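Local coordinates for protein vestitone reductase (Medicago sativa, PDB 2P4H) that catalyses the stereospecific, NADPH-dependent reduction of (3R)-vestitone to the corresponding isoflavanol, the penultimate step in making the phytoalexin medicarpin, at residues M259-Y270 with I305-Q314. Residues are numbered along the deposited sequence; the frame is centred on the assembly and turned at random.
Sequences MSQLLSAKYPEY and IEDMFDDAIQ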
ATOM      1  N   MET A 259       0.859  -0.268 -21.774  1.00 13.33           N
ATOM      2  CA  MET A 259       1.147   0.984 -21.092  1.00 14.04           C
ATOM      3  C   MET A 259       1.580   2.007 -22.158  1.00 12.87           C
ATOM      4  O   MET A 259       1.117   3.149 -22.174  1.00 13.21           O
ATOM      5  CB  MET A 259       2.271   0.735 -20.086  1.00 17.61           C
ATOM      6  CG  MET A 259       2.726   1.925 -19.280  1.00 18.42           C
ATOM      7  SD  MET A 259       4.106   1.427 -18.215  1.00 20.74           S
ATOM      8  CE  MET A 259       3.290   1.180 -16.647  1.00 19.56           C
ATOM      9  N   SER A 260       2.463   1.580 -23.055  1.00 12.10           N
ATOM     10  CA  SER A 260       2.944   2.443 -24.127  1.00 12.66           C
ATOM     11  C   SER A 260       1.804   2.928 -25.024  1.00 12.04           C
ATOM     12  O   SER A 260       1.738   4.107 -25.377  1.00 12.96           O
ATOM     13  CB  SER A 260       3.970   1.701 -24.980  1.00 12.73           C
ATOM     14  OG  SER A 260       4.284   2.448 -26.145  1.00 13.57           O
ATOM     15  N   GLN A 261       0.910   2.024 -25.406  1.00 11.55           N
ATOM     16  CA  GLN A 261      -0.197   2.420 -26.267  1.00 11.74           C
ATOM     17  C   GLN A 261      -1.107   3.434 -25.587  1.00 12.84           C
ATOM     18  O   GLN A 261      -1.511   4.422 -26.200  1.00 13.82           O
ATOM     19  CB  GLN A 261      -0.999   1.193 -26.710  1.00 11.75           C
ATOM     20  CG  GLN A 261      -0.183   0.242 -27.574  1.00 11.03           C
ATOM     21  CD  GLN A 261      -1.008  -0.880 -28.170  1.00 11.41           C
ATOM     22  OE1 GLN A 261      -1.850  -1.470 -27.495  1.00 12.65           O
ATOM     23  NE2 GLN A 261      -0.756  -1.191 -29.435  1.00 11.87           N
ATOM     24  N   LEU A 262      -1.417   3.209 -24.316  1.00 12.50           N
ATOM     25  CA  LEU A 262      -2.282   4.124 -23.583  1.00 13.22           C
ATOM     26  C   LEU A 262      -1.645   5.501 -23.441  1.00 13.57           C
ATOM     27  O   LEU A 262      -2.249   6.514 -23.792  1.00 14.18           O
ATOM     28  CB  LEU A 262      -2.598   3.552 -22.192  1.00 15.48           C
ATOM     29  CG  LEU A 262      -3.504   4.359 -21.248  1.00 18.31           C
ATOM     30  CD1 LEU A 262      -3.929   3.467 -20.096  1.00 20.18           C
ATOM     31  CD2 LEU A 262      -2.791   5.592 -20.717  1.00 22.26           C
ATOM     32  N   LEU A 263      -0.422   5.540 -22.927  1.00 13.20           N
ATOM     33  CA  LEU A 263       0.259   6.809 -22.719  1.00 13.19           C
ATOM     34  C   LEU A 263       0.595   7.564 -24.003  1.00 13.23           C
ATOM     35  O   LEU A 263       0.546   8.797 -24.031  1.00 13.50           O
ATOM     36  CB  LEU A 263       1.523   6.586 -21.882  1.00 13.98           C
ATOM     37  CG  LEU A 263       1.266   5.969 -20.502  1.00 14.43           C
ATOM     38  CD1 LEU A 263       2.589   5.733 -19.792  1.00 14.85           C
ATOM     39  CD2 LEU A 263       0.372   6.889 -19.679  1.00 16.63           C
ATOM     40  N   SER A 264       0.928   6.840 -25.068  1.00 13.76           N
ATOM     41  CA  SER A 264       1.262   7.493 -26.330  1.00 13.90           C
ATOM     42  C   SER A 264       0.055   8.223 -26.905  1.00 13.49           C
ATOM     43  O   SER A 264       0.183   9.316 -27.457  1.00 14.39           O
ATOM     44  CB  SER A 264       1.767   6.469 -27.350  1.00 14.33           C
ATOM     45  OG  SER A 264       2.993   5.894 -26.934  1.00 15.54           O
ATOM     46  N   ALA A 265      -1.118   7.619 -26.767  1.00 13.96           N
ATOM     47  CA  ALA A 265      -2.339   8.215 -27.286  1.00 12.87           C
ATOM     48  C   ALA A 265      -2.840   9.381 -26.440  1.00 13.99           C
ATOM     49  O   ALA A 265      -3.271  10.405 -26.973  1.00 15.49           O
ATOM     50  CB  ALA A 265      -3.428   7.148 -27.398  1.00 14.04           C
ATOM     51  N   LYS A 266      -2.765   9.243 -25.122  1.00 13.82           N
ATOM     52  CA  LYS A 266      -3.256  10.288 -24.232  1.00 15.29           C
ATOM     53  C   LYS A 266      -2.286  11.434 -23.954  1.00 15.16           C
ATOM     54  O   LYS A 266      -2.722  12.543 -23.649  1.00 17.11           O
ATOM     55  CB  LYS A 266      -3.712   9.670 -22.905  1.00 16.55           C
ATOM     56  CG  LYS A 266      -4.779   8.590 -23.050  1.00 20.77           C
ATOM     57  CD  LYS A 266      -5.995   9.089 -23.821  1.00 24.83           C
ATOM     58  CE  LYS A 266      -7.025   7.979 -24.000  1.00 26.72           C
ATOM     59  NZ  LYS A 266      -8.179   8.411 -24.840  1.00 28.81           N
ATOM     60  N   TYR A 267      -0.987  11.175 -24.063  1.00 14.27           N
ATOM     61  CA  TYR A 267       0.018  12.204 -23.794  1.00 14.27           C
ATOM     62  C   TYR A 267       1.037  12.305 -24.923  1.00 16.17           C
ATOM     63  O   TYR A 267       2.210  11.980 -24.747  1.00 16.12           O
ATOM     64  CB  TYR A 267       0.732  11.899 -22.471  1.00 14.26           C
ATOM     65  CG  TYR A 267      -0.223  11.660 -21.326  1.00 13.31           C
ATOM     66  CD1 TYR A 267      -0.813  12.725 -20.645  1.00 15.32           C
ATOM     67  CD2 TYR A 267      -0.591  10.363 -20.969  1.00 13.60           C
ATOM     68  CE1 TYR A 267      -1.752  12.501 -19.638  1.00 14.48           C
ATOM     69  CE2 TYR A 267      -1.527  10.129 -19.973  1.00 14.72           C
ATOM     70  CZ  TYR A 267      -2.106  11.199 -19.313  1.00 13.80           C
ATOM     71  OH  TYR A 267      -3.054  10.967 -18.345  1.00 17.39           O
ATOM     72  N   PRO A 268       0.599  12.771 -26.101  1.00 18.64           N
ATOM     73  CA  PRO A 268       1.485  12.912 -27.260  1.00 18.89           C
ATOM     74  C   PRO A 268       2.641  13.886 -27.026  1.00 20.02           C
ATOM     75  O   PRO A 268       3.617  13.888 -27.777  1.00 21.96           O
ATOM     76  CB  PRO A 268       0.535  13.381 -28.362  1.00 19.68           C
ATOM     77  CG  PRO A 268      -0.491  14.158 -27.609  1.00 21.16           C
ATOM     78  CD  PRO A 268      -0.751  13.272 -26.410  1.00 18.23           C
ATOM     79  N   GLU A 269       2.534  14.698 -25.979  1.00 20.91           N
ATOM     80  CA  GLU A 269       3.573  15.675 -25.658  1.00 20.87           C
ATOM     81  C   GLU A 269       4.864  15.038 -25.148  1.00 22.06           C
ATOM     82  O   GLU A 269       5.908  15.689 -25.108  1.00 23.42           O
ATOM     83  CB  GLU A 269       3.064  16.675 -24.614  1.00 21.23           C
ATOM     84  CG  GLU A 269       2.577  16.031 -23.321  1.00 20.52           C
ATOM     85  CD  GLU A 269       1.077  15.784 -23.314  1.00 20.25           C
ATOM     86  OE1 GLU A 269       0.528  15.391 -24.361  1.00 20.78           O
ATOM     87  OE2 GLU A 269       0.447  15.977 -22.254  1.00 23.15           O
ATOM     88  N   TYR A 270       4.798  13.770 -24.754  1.00 20.09           N
ATOM     89  CA  TYR A 270       5.981  13.081 -24.248  1.00 19.80           C
ATOM     90  C   TYR A 270       6.573  12.110 -25.259  1.00 21.02           C
ATOM     91  O   TYR A 270       5.854  11.518 -26.062  1.00 21.58           O
ATOM     92  CB  TYR A 270       5.646  12.299 -22.971  1.00 19.07           C
ATOM     93  CG  TYR A 270       5.119  13.150 -21.843  1.00 19.35           C
ATOM     94  CD1 TYR A 270       5.843  14.247 -21.376  1.00 21.23           C
ATOM     95  CD2 TYR A 270       3.894  12.863 -21.244  1.00 19.28           C
ATOM     96  CE1 TYR A 270       5.357  15.039 -20.341  1.00 21.09           C
ATOM     97  CE2 TYR A 270       3.398  13.649 -20.208  1.00 19.73           C
ATOM     98  CZ  TYR A 270       4.134  14.737 -19.764  1.00 21.17           C
ATOM     99  OH  TYR A 270       3.641  15.531 -18.755  1.00 22.37           O
ATOM    100  N   ILE A 305      -7.759   2.484 -15.202  1.00 12.51           N
ATOM    101  CA  ILE A 305      -6.325   2.562 -15.423  1.00 12.74           C
ATOM    102  C   ILE A 305      -5.988   3.964 -15.934  1.00 12.66           C
ATOM    103  O   ILE A 305      -4.981   4.554 -15.537  1.00 12.13           O
ATOM    104  CB  ILE A 305      -5.863   1.506 -16.453  1.00 13.61           C
ATOM    105  CG1 ILE A 305      -5.950   0.107 -15.837  1.00 16.30           C
ATOM    106  CG2 ILE A 305      -4.442   1.802 -16.906  1.00 16.06           C
ATOM    107  CD1 ILE A 305      -5.635  -1.022 -16.812  1.00 17.64           C
ATOM    108  N   GLU A 306      -6.834   4.508 -16.803  1.00 13.20           N
ATOM    109  CA  GLU A 306      -6.597   5.846 -17.331  1.00 13.44           C
ATOM    110  C   GLU A 306      -6.630   6.892 -16.213  1.00 13.02           C
ATOM    111  O   GLU A 306      -5.801   7.805 -16.192  1.00 13.12           O
ATOM    112  CB  GLU A 306      -7.626   6.178 -18.418  1.00 15.39           C
ATOM    113  CG  GLU A 306      -7.509   5.298 -19.662  1.00 21.71           C
ATOM    114  CD  GLU A 306      -8.446   4.094 -19.652  1.00 25.02           C
ATOM    115  OE1 GLU A 306      -8.563   3.406 -18.612  1.00 26.25           O
ATOM    116  OE2 GLU A 306      -9.064   3.824 -20.704  1.00 29.49           O
ATOM    117  N   ASP A 307      -7.573   6.754 -15.281  1.00 13.24           N
ATOM    118  CA  ASP A 307      -7.677   7.688 -14.157  1.00 13.36           C
ATOM    119  C   ASP A 307      -6.402   7.645 -13.322  1.00 11.45           C
ATOM    120  O   ASP A 307      -5.874   8.676 -12.903  1.00 12.23           O
ATOM    121  CB  ASP A 307      -8.835   7.328 -13.219  1.00 13.71           C
ATOM    122  CG  ASP A 307     -10.195   7.464 -13.864  1.00 16.14           C
ATOM    123  OD1 ASP A 307     -10.360   8.316 -14.763  1.00 18.43           O
ATOM    124  OD2 ASP A 307     -11.110   6.725 -13.440  1.00 16.20           O
ATOM    125  N   MET A 308      -5.929   6.431 -13.065  1.00 11.34           N
ATOM    126  CA  MET A 308      -4.729   6.223 -12.265  1.00 11.20           C
ATOM    127  C   MET A 308      -3.510   6.928 -12.858  1.00 11.19           C
ATOM    128  O   MET A 308      -2.806   7.664 -12.158  1.00 12.09           O
ATOM    129  CB  MET A 308      -4.467   4.723 -12.138  1.00 11.41           C
ATOM    130  CG  MET A 308      -3.217   4.366 -11.360  1.00 10.57           C
ATOM    131  SD  MET A 308      -2.915   2.593 -11.389  1.00 11.79           S
ATOM    132  CE  MET A 308      -2.637   2.333 -13.137  1.00 14.76           C
ATOM    133  N   PHE A 309      -3.256   6.700 -14.141  1.00 11.64           N
ATOM    134  CA  PHE A 309      -2.122   7.336 -14.794  1.00 10.88           C
ATOM    135  C   PHE A 309      -2.299   8.846 -14.890  1.00 12.33           C
ATOM    136  O   PHE A 309      -1.342   9.590 -14.686  1.00 12.88           O
ATOM    137  CB  PHE A 309      -1.901   6.748 -16.194  1.00 11.91           C
ATOM    138  CG  PHE A 309      -1.158   5.439 -16.193  1.00 12.03           C
ATOM    139  CD1 PHE A 309       0.186   5.390 -15.831  1.00 13.74           C
ATOM    140  CD2 PHE A 309      -1.804   4.254 -16.531  1.00 13.17           C
ATOM    141  CE1 PHE A 309       0.880   4.175 -15.803  1.00 13.45           C
ATOM    142  CE2 PHE A 309      -1.120   3.033 -16.505  1.00 14.14           C
ATOM    143  CZ  PHE A 309       0.224   2.997 -16.139  1.00 13.15           C
ATOM    144  N   ASP A 310      -3.510   9.312 -15.185  1.00 11.39           N
ATOM    145  CA  ASP A 310      -3.707  10.750 -15.304  1.00 12.43           C
ATOM    146  C   ASP A 310      -3.525  11.473 -13.981  1.00 12.48           C
ATOM    147  O   ASP A 310      -2.904  12.536 -13.937  1.00 12.87           O
ATOM    148  CB  ASP A 310      -5.084  11.088 -15.875  1.00 13.25           C
ATOM    149  CG  ASP A 310      -5.172  12.537 -16.315  1.00 13.66           C
ATOM    150  OD1 ASP A 310      -4.411  12.918 -17.232  1.00 16.51           O
ATOM    151  OD2 ASP A 310      -5.982  13.293 -15.739  1.00 17.42           O
ATOM    152  N   ASP A 311      -4.064  10.911 -12.902  1.00 11.70           N
ATOM    153  CA  ASP A 311      -3.923  11.549 -11.601  1.00 11.80           C
ATOM    154  C   ASP A 311      -2.453  11.646 -11.211  1.00 12.38           C
ATOM    155  O   ASP A 311      -2.006  12.672 -10.700  1.00 12.64           O
ATOM    156  CB  ASP A 311      -4.714  10.791 -10.527  1.00 13.34           C
ATOM    157  CG  ASP A 311      -6.208  11.055 -10.613  1.00 15.68           C
ATOM    158  OD1 ASP A 311      -6.589  12.101 -11.179  1.00 18.09           O
ATOM    159  OD2 ASP A 311      -7.005  10.237 -10.103  1.00 15.63           O
ATOM    160  N   ALA A 312      -1.694  10.586 -11.464  1.00 11.87           N
ATOM    161  CA  ALA A 312      -0.276  10.591 -11.141  1.00 12.42           C
ATOM    162  C   ALA A 312       0.474  11.611 -12.003  1.00 11.33           C
ATOM    163  O   ALA A 312       1.286  12.387 -11.500  1.00 11.57           O
ATOM    164  CB  ALA A 312       0.313   9.196 -11.344  1.00 12.67           C
ATOM    165  N   ILE A 313       0.196  11.611 -13.301  1.00 12.10           N
ATOM    166  CA  ILE A 313       0.866  12.527 -14.212  1.00 11.56           C
ATOM    167  C   ILE A 313       0.560  13.994 -13.918  1.00 11.75           C
ATOM    168  O   ILE A 313       1.479  14.817 -13.864  1.00 12.45           O
ATOM    169  CB  ILE A 313       0.528  12.163 -15.675  1.00 12.26           C
ATOM    170  CG1 ILE A 313       1.279  10.879 -16.050  1.00 12.15           C
ATOM    171  CG2 ILE A 313       0.895  13.305 -16.615  1.00 13.11           C
ATOM    172  CD1 ILE A 313       0.844  10.257 -17.361  1.00 13.22           C
ATOM    173  N   GLN A 314      -0.710  14.329 -13.703  1.00 12.49           N
ATOM    174  CA  GLN A 314      -1.063  15.716 -13.403  1.00 13.11           C
ATOM    175  C   GLN A 314      -0.425  16.163 -12.088  1.00 13.43           C
ATOM    176  O   GLN A 314       0.041  17.302 -11.969  1.00 14.73           O
ATOM    177  CB  GLN A 314      -2.583  15.897 -13.320  1.00 14.31           C
ATOM    178  CG  GLN A 314      -3.346  15.593 -14.606  1.00 15.64           C
ATOM    179  CD  GLN A 314      -2.714  16.213 -15.842  1.00 17.92           C
ATOM    180  OE1 GLN A 314      -2.188  17.328 -15.797  1.00 20.22           O
ATOM    181  NE2 GLN A 314      -2.779  15.498 -16.957  1.00 17.86           N
TER
HETATM  182  O   HOH W   1      -4.597   8.561 -18.635  1.00 20.17           O
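Helix-helix packing in the C-terminal part of this extended short-chain reductase, apart from the parallel Rossmann sheet, joins helix 256-266 and the turn after it to helix 305-319. The segment axes approach to 11.3 Å and cross at -60°, wide enough for a layer of side chains between them. F309 projects into that layer: M259 CE meets the ring at its edge, 3.6 Å from F309 CZ, while L263 CD2 and L262 CD1 approach it obliquely. L262, whose CG stands anti to the backbone N, carries CD1 to within 3.6 Å of I305 CG2. Strands 219-226 and 252-255 adjoin this apolar end, with M224 against F309 and V254 against both M259 and I305.

Y267, the first residue after helix 256-266 to leave helical geometry, anchors the other end. Over one face of its ring sits I313 CD1, 3.8 Å from the centroid and 21° off the normal, a CH-pi contact. The phenol of buried Y267 donates to D310, OH to OD1 2.6 Å, and OD1 accepts through its anti lone pair, away from the other oxygen, with ring and carboxylate nearly coplanar. A water bridges the same OH to E306 O, donating to both. A phenylalanine here would probably keep the contact with I313 but deprive D310 OD1 of its phenol donor and the water of one acceptor. That carboxylate oxygen has a second donor from its own helix: Q314 NE2 donates to D310 OD1 at 3.1 Å, the N-H...O angle a nearly straight 167°, and meets it from above the carboxylate plane.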